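Local coordinates for dihydrophenazinedicarboxylate synthase (Burkholderia, PDB 4HMW), which catalyses, with FMN as cofactor, several oxidations by molecular oxygen in the terminal steps of phenazine antibiotic biosynthesis, at residues Arg36-Ala41 with Ile68-Ile73; Gly77-Thr82 with Asp126-Gly131; Leu102-Arg105 with Gln110-Ile113; Arg200-Gly205 with Lys209-Gln214. All blocks are in the same frame, centred on the assembly; numbering follows the deposited sequence.

Interaction 1. Residues Arg36-Ala41 with Ile68-Ile73. With FMN (flavin mononucleotide), chain D.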
# COMPACT_ATOMS: atom_id res chain seq x y z
N ARG B 36 -0.59 -0.32 20.21
CA ARG B 36 -1.90 -0.56 20.80
C ARG B 36 -2.86 -1.03 19.73
O ARG B 36 -3.62 -1.98 19.93
CB ARG B 36 -2.45 0.72 21.44
CG ARG B 36 -1.87 1.07 22.79
CD ARG B 36 -2.60 2.28 23.40
NE ARG B 36 -1.76 2.93 24.40
CZ ARG B 36 -1.99 4.14 24.89
NH1 ARG B 36 -3.03 4.83 24.48
NH2 ARG B 36 -1.15 4.64 25.81
N TRP B 37 -2.83 -0.36 18.57
CA TRP B 37 -3.68 -0.72 17.48
C TRP B 37 -3.41 -2.14 16.97
O TRP B 37 -4.37 -2.87 16.67
CB TRP B 37 -3.63 0.31 16.32
CG TRP B 37 -4.53 1.48 16.53
CD1 TRP B 37 -4.98 1.97 17.72
CD2 TRP B 37 -5.13 2.30 15.50
NE1 TRP B 37 -5.85 3.02 17.50
CE2 TRP B 37 -5.95 3.25 16.15
CE3 TRP B 37 -5.08 2.29 14.12
CZ2 TRP B 37 -6.72 4.19 15.45
CZ3 TRP B 37 -5.80 3.24 13.41
CH2 TRP B 37 -6.62 4.18 14.08
N LEU B 38 -2.14 -2.52 16.88
CA LEU B 38 -1.81 -3.87 16.43
C LEU B 38 -2.30 -4.92 17.44
O LEU B 38 -2.76 -6.01 17.05
CB LEU B 38 -0.29 -4.04 16.23
CG LEU B 38 0.15 -3.50 14.88
CD1 LEU B 38 1.58 -3.12 14.88
CD2 LEU B 38 -0.10 -4.54 13.79
N ALA B 39 -2.24 -4.59 18.71
CA ALA B 39 -2.69 -5.56 19.73
C ALA B 39 -4.21 -5.69 19.64
O ALA B 39 -4.76 -6.81 19.75
CB ALA B 39 -2.27 -5.13 21.07
N THR B 40 -4.90 -4.58 19.40
CA THR B 40 -6.36 -4.66 19.30
C THR B 40 -6.76 -5.41 18.02
O THR B 40 -7.77 -6.14 17.99
CB THR B 40 -6.98 -3.26 19.34
OG1 THR B 40 -6.69 -2.66 20.60
CG2 THR B 40 -8.48 -3.32 19.13
N ALA B 41 -5.95 -5.22 16.98
CA ALA B 41 -6.20 -5.90 15.72
C ALA B 41 -6.18 -7.42 15.91
O ALA B 41 -6.95 -8.15 15.28
CB ALA B 41 -5.19 -5.44 14.62
N ILE B 68 5.18 -6.14 2.31
CA ILE B 68 6.17 -6.68 3.22
C ILE B 68 5.46 -7.05 4.52
O ILE B 68 4.67 -6.25 5.01
CB ILE B 68 7.20 -5.59 3.57
CG1 ILE B 68 7.91 -5.13 2.31
CG2 ILE B 68 8.15 -6.08 4.56
CD1 ILE B 68 8.74 -6.17 1.72
N ALA B 69 5.75 -8.21 5.10
CA ALA B 69 5.24 -8.48 6.44
C ALA B 69 6.34 -8.18 7.42
O ALA B 69 7.36 -8.88 7.43
CB ALA B 69 4.78 -9.94 6.57
N PHE B 70 6.16 -7.15 8.24
CA PHE B 70 7.24 -6.72 9.13
C PHE B 70 7.49 -7.72 10.24
O PHE B 70 6.59 -8.45 10.64
CB PHE B 70 7.03 -5.28 9.66
CG PHE B 70 5.82 -5.10 10.50
CD1 PHE B 70 5.85 -5.43 11.84
CD2 PHE B 70 4.65 -4.59 9.95
CE1 PHE B 70 4.76 -5.24 12.63
CE2 PHE B 70 3.54 -4.40 10.75
CZ PHE B 70 3.60 -4.74 12.09
N SER B 71 8.74 -7.80 10.70
CA SER B 71 9.16 -8.75 11.72
C SER B 71 8.74 -8.33 13.11
O SER B 71 8.21 -9.13 13.87
CB SER B 71 10.70 -8.84 11.75
OG SER B 71 11.23 -8.84 10.44
N SER B 72 9.00 -7.07 13.43
CA SER B 72 8.77 -6.57 14.77
C SER B 72 8.73 -5.05 14.78
O SER B 72 9.02 -4.40 13.76
CB SER B 72 9.85 -7.04 15.75
OG SER B 72 11.13 -6.55 15.37
N ILE B 73 8.40 -4.50 15.95
CA ILE B 73 8.39 -3.06 16.14
C ILE B 73 9.12 -2.77 17.42
O ILE B 73 8.81 -3.33 18.48
CB ILE B 73 6.97 -2.55 16.26
CG1 ILE B 73 6.23 -2.83 14.95
CG2 ILE B 73 6.93 -1.06 16.50
CD1 ILE B 73 4.82 -2.41 14.97
N1 FMN D . 9.47 -9.62 0.49
C2 FMN D . 10.55 -9.35 1.30
O2 FMN D . 11.64 -9.09 0.76
N3 FMN D . 10.42 -9.39 2.67
C4 FMN D . 9.22 -9.67 3.27
O4 FMN D . 9.14 -9.68 4.52
C4A FMN D . 8.12 -9.95 2.47
N5 FMN D . 6.90 -10.26 3.04
C5A FMN D . 5.80 -10.49 2.22
C6 FMN D . 4.57 -10.76 2.80
C7 FMN D . 3.46 -10.98 2.00
C7M FMN D . 2.12 -11.29 2.64
C8 FMN D . 3.59 -10.94 0.61
C8M FMN D . 2.40 -11.19 -0.27
C9 FMN D . 4.84 -10.66 0.03
C9A FMN D . 5.93 -10.43 0.83
N10 FMN D . 7.18 -10.19 0.24
C10 FMN D . 8.24 -9.91 1.07
C1' FMN D . 7.36 -10.14 -1.25
C2' FMN D . 7.23 -8.73 -1.77
O2' FMN D . 5.86 -8.40 -1.90
C3' FMN D . 7.91 -8.54 -3.12
O3' FMN D . 7.55 -9.55 -4.05
C4' FMN D . 9.43 -8.47 -2.96
O4' FMN D . 10.03 -8.28 -1.70
C5' FMN D . 10.16 -7.99 -4.17
O5' FMN D . 9.89 -6.60 -4.17
P FMN D . 10.64 -5.55 -5.13
O1P FMN D . 11.90 -5.22 -4.39
O2P FMN D . 10.87 -6.23 -6.48
O3P FMN D . 9.68 -4.37 -5.23
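L38 reaches out from segment 36-41 of helix 30-43 and meets two side chains of segment 68-73, I73 tip to tip and F70 from the opposite direction. Its CD1 methyl does most of the touching. The L38 CD1 to I73 CD1 distance is 3.3 Å, unusually close for two methyls, a tightness to be read with caution. I73 holds its long branch extended (chi2 178°), which carries CD1 the full length of the side chain to meet the helix. On the F70 side the same methyl lies obliquely to the ring, with L38 CD1 3.8 Å from F70 CZ; the second branch follows with L38 CD2 4.1 Å from F70 CZ. Thus the leucine fork straddles the far end of the phenylalanine. At the edge of the F70 ring, in its plane, lies S72 N. The segment bends here: a classic beta bulge in strand 63-74 of the FMN-binding barrel sets two residues, S71 and S72, against the single I79 of the next strand. Before the bulge, the strand belongs to the flavin site. A69 N is 3.1 Å from N5 of FMN, while the I68 CD1 methyl lies 3.7 Å from FMN C2 and I68 CG2 lies 3.7 Å from FMN O4. I31, L34 and K35 of helix 30-43 also pack on I73. F70 O accepts a hydrogen bond from K50 NZ.

Interaction 2. Residues Gly77-Thr82 with Asp126-Gly131. With FMN (flavin mononucleotide), chain D.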
# COMPACT_ATOMS: atom_id res chain seq x y z
N GLY B 77 10.99 2.19 15.46
CA GLY B 77 10.36 1.94 14.19
C GLY B 77 10.05 0.49 13.90
O GLY B 77 10.09 -0.38 14.77
N VAL B 78 9.75 0.24 12.64
CA VAL B 78 9.24 -1.02 12.16
C VAL B 78 10.34 -1.80 11.43
O VAL B 78 10.91 -1.31 10.47
CB VAL B 78 8.10 -0.74 11.19
CG1 VAL B 78 7.58 -2.04 10.62
CG2 VAL B 78 6.98 0.04 11.92
N ILE B 79 10.61 -3.01 11.88
CA ILE B 79 11.74 -3.79 11.39
C ILE B 79 11.25 -4.76 10.33
O ILE B 79 10.22 -5.44 10.53
CB ILE B 79 12.39 -4.51 12.53
CG1 ILE B 79 13.07 -3.46 13.42
CG2 ILE B 79 13.41 -5.55 12.05
CD1 ILE B 79 13.79 -4.05 14.59
N PHE B 80 11.93 -4.80 9.19
CA PHE B 80 11.64 -5.79 8.15
C PHE B 80 12.92 -6.28 7.51
O PHE B 80 13.95 -5.64 7.63
CB PHE B 80 10.65 -5.24 7.10
CG PHE B 80 11.19 -4.12 6.30
CD1 PHE B 80 11.13 -2.81 6.78
CD2 PHE B 80 11.76 -4.35 5.05
CE1 PHE B 80 11.61 -1.76 6.02
CE2 PHE B 80 12.26 -3.31 4.31
CZ PHE B 80 12.20 -2.01 4.80
N CYS B 81 12.83 -7.41 6.81
CA CYS B 81 13.97 -7.97 6.06
C CYS B 81 13.69 -8.08 4.56
O CYS B 81 12.57 -8.30 4.15
CB CYS B 81 14.30 -9.38 6.56
SG CYS B 81 14.84 -9.40 8.24
N THR B 82 14.74 -7.98 3.76
CA THR B 82 14.58 -8.10 2.34
C THR B 82 15.96 -8.29 1.70
O THR B 82 16.94 -8.38 2.39
CB THR B 82 13.90 -6.86 1.76
OG1 THR B 82 13.51 -7.16 0.42
CG2 THR B 82 14.83 -5.63 1.78
N ASP B 126 22.29 -11.04 11.32
CA ASP B 126 22.58 -12.45 11.56
C ASP B 126 21.47 -13.07 12.40
O ASP B 126 21.01 -14.18 12.11
CB ASP B 126 23.94 -12.62 12.23
CG ASP B 126 25.11 -12.35 11.28
OD1 ASP B 126 24.92 -12.49 10.05
OD2 ASP B 126 26.22 -12.02 11.76
N LYS B 127 21.00 -12.35 13.42
CA LYS B 127 19.96 -12.87 14.29
C LYS B 127 18.68 -13.11 13.50
O LYS B 127 18.00 -14.12 13.68
CB LYS B 127 19.70 -11.89 15.43
CG LYS B 127 19.40 -12.55 16.74
N LEU B 128 18.35 -12.17 12.62
CA LEU B 128 17.13 -12.27 11.84
C LEU B 128 17.19 -13.47 10.92
O LEU B 128 16.22 -14.20 10.78
CB LEU B 128 16.90 -11.00 11.02
CG LEU B 128 16.36 -9.82 11.82
CD1 LEU B 128 16.59 -8.53 11.08
CD2 LEU B 128 14.87 -10.01 12.08
N TRP B 129 18.34 -13.70 10.30
CA TRP B 129 18.51 -14.87 9.45
C TRP B 129 18.41 -16.15 10.26
O TRP B 129 17.78 -17.10 9.81
CB TRP B 129 19.86 -14.78 8.74
CG TRP B 129 20.23 -15.96 7.86
CD1 TRP B 129 21.12 -16.97 8.16
CD2 TRP B 129 19.80 -16.20 6.52
NE1 TRP B 129 21.23 -17.82 7.09
CE2 TRP B 129 20.44 -17.37 6.07
CE3 TRP B 129 18.91 -15.53 5.66
CZ2 TRP B 129 20.23 -17.90 4.80
CZ3 TRP B 129 18.69 -16.06 4.41
CH2 TRP B 129 19.36 -17.24 3.98
N PHE B 130 19.00 -16.18 11.46
CA PHE B 130 18.91 -17.38 12.32
C PHE B 130 17.48 -17.74 12.71
O PHE B 130 17.17 -18.91 12.89
CB PHE B 130 19.71 -17.21 13.62
CG PHE B 130 21.18 -17.09 13.42
CD1 PHE B 130 21.79 -17.56 12.27
CD2 PHE B 130 21.97 -16.50 14.40
CE1 PHE B 130 23.16 -17.44 12.10
CE2 PHE B 130 23.33 -16.37 14.25
CZ PHE B 130 23.94 -16.85 13.09
N GLY B 131 16.62 -16.74 12.86
CA GLY B 131 15.26 -17.02 13.26
C GLY B 131 14.37 -17.58 12.16
O GLY B 131 13.17 -17.80 12.37
N1 FMN D . 9.47 -9.62 0.49
C2 FMN D . 10.55 -9.35 1.30
O2 FMN D . 11.64 -9.09 0.76
N3 FMN D . 10.42 -9.39 2.67
C4 FMN D . 9.22 -9.67 3.27
O4 FMN D . 9.14 -9.68 4.52
C4A FMN D . 8.12 -9.95 2.47
N5 FMN D . 6.90 -10.26 3.04
C5A FMN D . 5.80 -10.49 2.22
C6 FMN D . 4.57 -10.76 2.80
C7 FMN D . 3.46 -10.98 2.00
C7M FMN D . 2.12 -11.29 2.64
C8 FMN D . 3.59 -10.94 0.61
C8M FMN D . 2.40 -11.19 -0.27
C9 FMN D . 4.84 -10.66 0.03
C9A FMN D . 5.93 -10.43 0.83
N10 FMN D . 7.18 -10.19 0.24
C10 FMN D . 8.24 -9.91 1.07
C1' FMN D . 7.36 -10.14 -1.25
C2' FMN D . 7.23 -8.73 -1.77
O2' FMN D . 5.86 -8.40 -1.90
C3' FMN D . 7.91 -8.54 -3.12
O3' FMN D . 7.55 -9.55 -4.05
C4' FMN D . 9.43 -8.47 -2.96
O4' FMN D . 10.03 -8.28 -1.70
C5' FMN D . 10.16 -7.99 -4.17
O5' FMN D . 9.89 -6.60 -4.17
P FMN D . 10.64 -5.55 -5.13
O1P FMN D . 11.90 -5.22 -4.39
O2P FMN D . 10.87 -6.23 -6.48
O3P FMN D . 9.68 -4.37 -5.23
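At the strand that binds the pyrimidine end of the flavin, C81 and I79 turn one side toward helix 122-130 and meet L128. C81 does most of this: in the conformer described, one of two deposited, SG sits 3.4 Å from L128 CD1 and 3.8 Å from L128 CB, so the sulfur lies alongside the whole leucine head. Its position follows from chi1 of -64°, which sets SG beside the backbone N. I79 is a looser neighbour, with I79 CG2 4.5 Å from L128 CD1; L120 packs on both I79 and L128. No hydrogen bond joins strand and helix, and the contact is small and apolar. The polar work is done on the cofactor. FMN N3 donates to the C81 carbonyl O over 2.8 Å at 161°, and T82 OG1 donates to FMN O2 at 2.7 Å. T82 OG1 is set for this by standing anti to its own backbone N (chi1 -167°), and K88 NZ is a further hydrogen-bond partner. C81 thus offers its backbone to the flavin and its side chain to the helix. This strand forms part of the split-barrel FMN site of the pyridoxamine 5'-phosphate oxidase family, to which the protein belongs.

Interaction 3. Residues Leu102-Arg105 with Gln110-Ile113; sequences LYWR and QIMI. With FMN (flavin mononucleotide), chain C.
L102 and I111 face each other as an antiparallel hydrogen-bonded pair, and their backbones make the tight part of this hairpin. L102 N donates to I111 O at 2.9 Å and a nearly straight 170°; I111 N returns the bond to L102 O, also 2.9 Å, from 26° off the carbonyl plane. Beside them L102 O takes a CA-H contact from Q110, with Q110 CA 3.1 Å away. The side chains on this face meet more loosely: the L102 and I111 CD1 methyls are 4.3 Å apart, and I111 CD1 lies obliquely to the W104 ring, 3.9 Å from its CH2.

Across the sheet, Y103 and Q110 form the non-hydrogen-bonded pair, their ring and amide planes 53° apart. Q110 runs extended beyond CG, leading its amide away from Y103 so that NE2 donates to FMN O2' at 2.9 Å. Its OE1 accepts from V67 N of the second subunit, while Y103 OH bonds E48 of that subunit. R105, partly exposed, turns to R47 and E48 of the second subunit. The L102 and I111 face is covered by helix 30-43, where L38 and A41 pack on W104 and L34 and W37 on I111; strand 184-189 continues the sheet next to Q110.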
# COMPACT_ATOMS: atom_id res chain seq x y z
N LEU B 102 -0.69 0.22 6.44
CA LEU B 102 -1.47 -0.93 6.96
C LEU B 102 -2.94 -0.61 6.77
O LEU B 102 -3.35 0.53 6.97
CB LEU B 102 -1.21 -1.13 8.45
CG LEU B 102 0.21 -1.46 8.88
CD1 LEU B 102 0.41 -1.49 10.42
CD2 LEU B 102 0.60 -2.79 8.26
N TYR B 103 -3.73 -1.61 6.39
CA TYR B 103 -5.16 -1.41 6.24
C TYR B 103 -5.86 -2.66 6.64
O TYR B 103 -5.61 -3.74 6.08
CB TYR B 103 -5.58 -1.00 4.80
CG TYR B 103 -7.09 -1.01 4.61
CD1 TYR B 103 -7.90 -0.36 5.53
CD2 TYR B 103 -7.69 -1.61 3.49
CE1 TYR B 103 -9.29 -0.35 5.38
CE2 TYR B 103 -9.08 -1.61 3.33
CZ TYR B 103 -9.87 -0.99 4.28
OH TYR B 103 -11.23 -1.00 4.16
N TRP B 104 -6.75 -2.50 7.61
CA TRP B 104 -7.49 -3.61 8.22
C TRP B 104 -8.97 -3.49 7.90
O TRP B 104 -9.68 -2.69 8.50
CB TRP B 104 -7.27 -3.60 9.72
CG TRP B 104 -5.82 -3.64 10.12
CD1 TRP B 104 -4.78 -4.20 9.43
CD2 TRP B 104 -5.26 -3.06 11.31
NE1 TRP B 104 -3.60 -4.02 10.13
CE2 TRP B 104 -3.86 -3.32 11.28
CE3 TRP B 104 -5.79 -2.34 12.37
CZ2 TRP B 104 -3.01 -2.89 12.29
CZ3 TRP B 104 -4.94 -1.91 13.39
CH2 TRP B 104 -3.55 -2.15 13.32
N ARG B 105 -9.43 -4.30 6.95
CA ARG B 105 -10.81 -4.22 6.49
C ARG B 105 -11.78 -4.50 7.64
O ARG B 105 -12.89 -3.91 7.69
CB ARG B 105 -11.04 -5.25 5.36
CG ARG B 105 -10.34 -4.89 4.08
CD ARG B 105 -9.96 -6.14 3.26
NE ARG B 105 -9.59 -5.85 1.87
CZ ARG B 105 -8.38 -5.45 1.50
NH1 ARG B 105 -7.43 -5.29 2.41
NH2 ARG B 105 -8.10 -5.26 0.22
N GLN B 110 -6.70 2.31 9.05
CA GLN B 110 -5.46 2.34 8.29
C GLN B 110 -4.40 3.09 9.11
O GLN B 110 -4.71 3.93 9.95
CB GLN B 110 -5.61 2.87 6.85
CG GLN B 110 -6.18 4.15 6.72
CD GLN B 110 -6.35 4.69 5.27
OE1 GLN B 110 -5.54 4.48 4.37
NE2 GLN B 110 -7.43 5.44 5.08
N ILE B 111 -3.14 2.72 8.89
CA ILE B 111 -2.03 3.42 9.50
C ILE B 111 -0.99 3.68 8.45
O ILE B 111 -0.56 2.78 7.75
CB ILE B 111 -1.36 2.63 10.65
CG1 ILE B 111 -2.40 2.15 11.67
CG2 ILE B 111 -0.32 3.50 11.33
CD1 ILE B 111 -1.79 1.27 12.81
N MET B 112 -0.59 4.93 8.33
CA MET B 112 0.43 5.35 7.37
C MET B 112 1.68 5.69 8.14
O MET B 112 1.61 6.44 9.11
CB MET B 112 0.01 6.59 6.63
CG MET B 112 1.05 7.06 5.65
SD MET B 112 0.85 8.73 5.02
CE MET B 112 1.53 9.65 6.41
N ILE B 113 2.82 5.13 7.71
CA ILE B 113 4.11 5.35 8.37
C ILE B 113 5.05 5.86 7.31
O ILE B 113 5.40 5.14 6.39
CB ILE B 113 4.64 4.02 8.95
CG1 ILE B 113 3.56 3.38 9.83
CG2 ILE B 113 5.94 4.18 9.75
CD1 ILE B 113 3.75 1.89 10.09
N1 FMN C . -10.24 8.92 -0.33
C2 FMN C . -10.47 9.53 -1.53
O2 FMN C . -10.18 10.70 -1.70
N3 FMN C . -10.99 8.81 -2.57
C4 FMN C . -11.33 7.49 -2.40
O4 FMN C . -11.81 6.86 -3.37
C4A FMN C . -11.13 6.87 -1.18
N5 FMN C . -11.50 5.56 -0.97
C5A FMN C . -11.24 4.97 0.27
C6 FMN C . -11.58 3.65 0.46
C7 FMN C . -11.30 3.03 1.66
C7M FMN C . -11.69 1.60 1.82
C8 FMN C . -10.72 3.74 2.70
C8M FMN C . -10.40 3.09 4.00
C9 FMN C . -10.38 5.07 2.51
C9A FMN C . -10.67 5.70 1.31
N10 FMN C . -10.35 7.07 1.09
C10 FMN C . -10.59 7.62 -0.14
C1' FMN C . -9.74 7.95 2.12
C2' FMN C . -8.22 7.98 2.00
O2' FMN C . -7.63 6.77 2.50
C3' FMN C . -7.60 9.17 2.74
O3' FMN C . -8.00 9.10 4.09
C4' FMN C . -7.99 10.51 2.09
O4' FMN C . -8.18 10.33 0.70
C5' FMN C . -7.00 11.61 2.43
O5' FMN C . -5.70 11.23 2.05
P FMN C . -4.51 12.29 1.97
O1P FMN C . -4.72 13.15 0.74
O2P FMN C . -4.57 13.15 3.25
O3P FMN C . -3.27 11.48 1.83

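Interaction 4. Residues Arg200-Gly205 with Lys209-Gln214; sequences RYERDG and KTTQLQ
Four backbone hydrogen bonds tie R200 to T211 and E202 to K209. R200 N gives to T211 O, T211 N to R200 O, E202 N to K209 O, and K209 N to E202 O, the last almost straight at 179°. Between these two pairs Y201 and T210 form the non-hydrogen-bonded pair, and their side chains make a CH-pi contact: T210 CG2 sits over the tyrosine face, 3.6 Å from the ring centroid and 15° off its normal. Y201 OH goes on to bond P27 O. This is the hairpin of strands 197-204 and 207-212, lying in the C-terminal dimerisation region of the oxidase family.

Apolar contact with a charged group occurs at the other end. R200 and L213 cross at about a right angle, with L213 CD1 over one face of the guanidinium, 3.6 Å from R200 NH2; the bend at chi3 (-66°) of R200 lays the group against the leucine.

Of the polar side-chain contacts, the direct one is long: E202 OE1 and K209 NZ form a salt bridge of 3.8 Å, with K209 CE nearer, 3.3 Å from E202 OE1. A water bridge runs beside it. Water 1 takes a hydrogen bond from R200 NH1 at 3.0 Å and gives one to E202 OE1 at 2.9 Å; its bond to T211 OG1 concerns one of two conformers. Close by, L213 packs on S146 and R200 on R87, both of the second subunit.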
# COMPACT_ATOMS: atom_id res chain seq x y z
N ARG B 200 -3.04 12.81 12.78
CA ARG B 200 -1.72 12.93 12.19
C ARG B 200 -0.66 13.30 13.22
O ARG B 200 -0.87 14.20 14.01
CB ARG B 200 -1.73 13.98 11.07
CG ARG B 200 -0.34 14.35 10.58
CD ARG B 200 -0.33 15.50 9.58
NE ARG B 200 -0.97 15.21 8.32
CZ ARG B 200 -1.43 16.15 7.49
NH1 ARG B 200 -1.37 17.44 7.82
NH2 ARG B 200 -2.00 15.80 6.33
N TYR B 201 0.43 12.53 13.23
CA TYR B 201 1.64 12.84 13.99
C TYR B 201 2.74 13.31 13.05
O TYR B 201 3.02 12.66 12.05
CB TYR B 201 2.21 11.62 14.66
CG TYR B 201 1.54 11.18 15.95
CD1 TYR B 201 0.34 10.46 15.93
CD2 TYR B 201 2.11 11.45 17.20
CE1 TYR B 201 -0.26 10.03 17.10
CE2 TYR B 201 1.51 11.04 18.37
CZ TYR B 201 0.32 10.32 18.31
OH TYR B 201 -0.29 9.86 19.44
N GLU B 202 3.39 14.42 13.38
CA GLU B 202 4.54 14.89 12.60
C GLU B 202 5.70 15.18 13.53
O GLU B 202 5.50 15.79 14.57
CB GLU B 202 4.22 16.18 11.84
CG GLU B 202 3.24 16.06 10.70
CD GLU B 202 2.78 17.44 10.15
OE1 GLU B 202 2.00 18.13 10.85
OE2 GLU B 202 3.22 17.84 9.03
N ARG B 203 6.91 14.80 13.13
CA ARG B 203 8.06 15.03 13.99
C ARG B 203 8.31 16.51 14.08
O ARG B 203 8.20 17.23 13.10
CB ARG B 203 9.32 14.29 13.51
CG ARG B 203 10.31 14.05 14.64
CD ARG B 203 11.55 13.33 14.14
NE ARG B 203 12.76 13.64 14.91
CZ ARG B 203 13.90 12.96 14.82
NH1 ARG B 203 14.95 13.30 15.56
NH2 ARG B 203 14.01 11.91 14.00
N ASP B 204 8.66 16.95 15.28
CA ASP B 204 8.90 18.35 15.60
C ASP B 204 10.12 18.43 16.52
O ASP B 204 10.01 18.59 17.74
CB ASP B 204 7.64 18.93 16.26
CG ASP B 204 7.82 20.36 16.68
OD1 ASP B 204 8.73 21.03 16.14
OD2 ASP B 204 7.05 20.80 17.57
N GLY B 205 11.31 18.29 15.94
CA GLY B 205 12.51 18.19 16.73
C GLY B 205 12.52 16.87 17.47
O GLY B 205 12.31 15.79 16.88
N LYS B 209 4.23 16.59 17.02
CA LYS B 209 3.03 17.44 16.93
C LYS B 209 1.87 16.63 16.35
O LYS B 209 2.05 15.89 15.39
CB LYS B 209 3.36 18.60 16.01
CG LYS B 209 2.25 19.54 15.65
CD LYS B 209 2.82 20.59 14.67
CE LYS B 209 3.18 19.96 13.30
NZ LYS B 209 4.38 20.53 12.62
N THR B 210 0.68 16.78 16.93
CA THR B 210 -0.49 16.13 16.42
C THR B 210 -1.56 17.10 15.89
O THR B 210 -1.70 18.24 16.36
CB THR B 210 -1.16 15.17 17.45
OG1 THR B 210 -1.57 15.91 18.60
CG2 THR B 210 -0.22 14.04 17.89
N THR B 211 -2.30 16.61 14.90
CA THR B 211 -3.40 17.34 14.29
C THR B 211 -4.53 16.38 13.95
O THR B 211 -4.27 15.26 13.55
CB THR B 211 -2.95 17.98 12.92
OG1 THR B 211 -1.60 18.47 13.00
CG2 THR B 211 -3.89 19.09 12.47
N GLN B 212 -5.77 16.84 14.09
CA GLN B 212 -6.91 16.08 13.57
C GLN B 212 -7.23 16.62 12.17
O GLN B 212 -7.16 17.81 11.95
CB GLN B 212 -8.15 16.23 14.46
CG GLN B 212 -7.95 15.65 15.87
CD GLN B 212 -9.18 15.87 16.74
OE1 GLN B 212 -9.94 16.82 16.54
NE2 GLN B 212 -9.38 15.00 17.72
N LEU B 213 -7.56 15.73 11.25
CA LEU B 213 -7.78 16.12 9.85
C LEU B 213 -9.22 15.90 9.40
O LEU B 213 -9.92 14.99 9.88
CB LEU B 213 -6.85 15.33 8.90
CG LEU B 213 -5.38 15.31 9.26
CD1 LEU B 213 -4.64 14.41 8.29
CD2 LEU B 213 -4.74 16.70 9.27
N GLN B 214 -9.66 16.70 8.43
CA GLN B 214 -10.96 16.49 7.81
C GLN B 214 -10.92 15.28 6.87
O GLN B 214 -9.91 14.99 6.25
CB GLN B 214 -11.40 17.74 7.06
CG GLN B 214 -11.61 18.96 7.97
CD GLN B 214 -12.05 20.19 7.21
OE1 GLN B 214 -13.02 20.14 6.44
NE2 GLN B 214 -11.36 21.30 7.43
O HOH W 1 -0.63 19.07 10.20
O HOH W 2 0.47 17.06 12.91
O HOH W 3 7.26 19.58 11.73

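Overall arrangement
All four contacts reach one antiparallel sheet. Interactions 1 and 2 use neighbouring strands, 63-74 and 77-83, with centres about 15 Å apart, and both touch the FMN of chain D. Interaction 3 touches interaction 1, their centres about 10 Å apart, beneath the same helix 30-43, yet it meets the FMN of chain C. Along the chain interaction 1 closes before interaction 2 opens, interaction 3 is nested inside the loop of interaction 2, and interaction 4 comes last. The centre of interaction 4 lies about 17 Å from that of interaction 3 and about 29 Å from that of interaction 2; interactions 3 and 4 both meet the second subunit. The subunit thus contributes to two cofactor sites, each completed by residues of both chains.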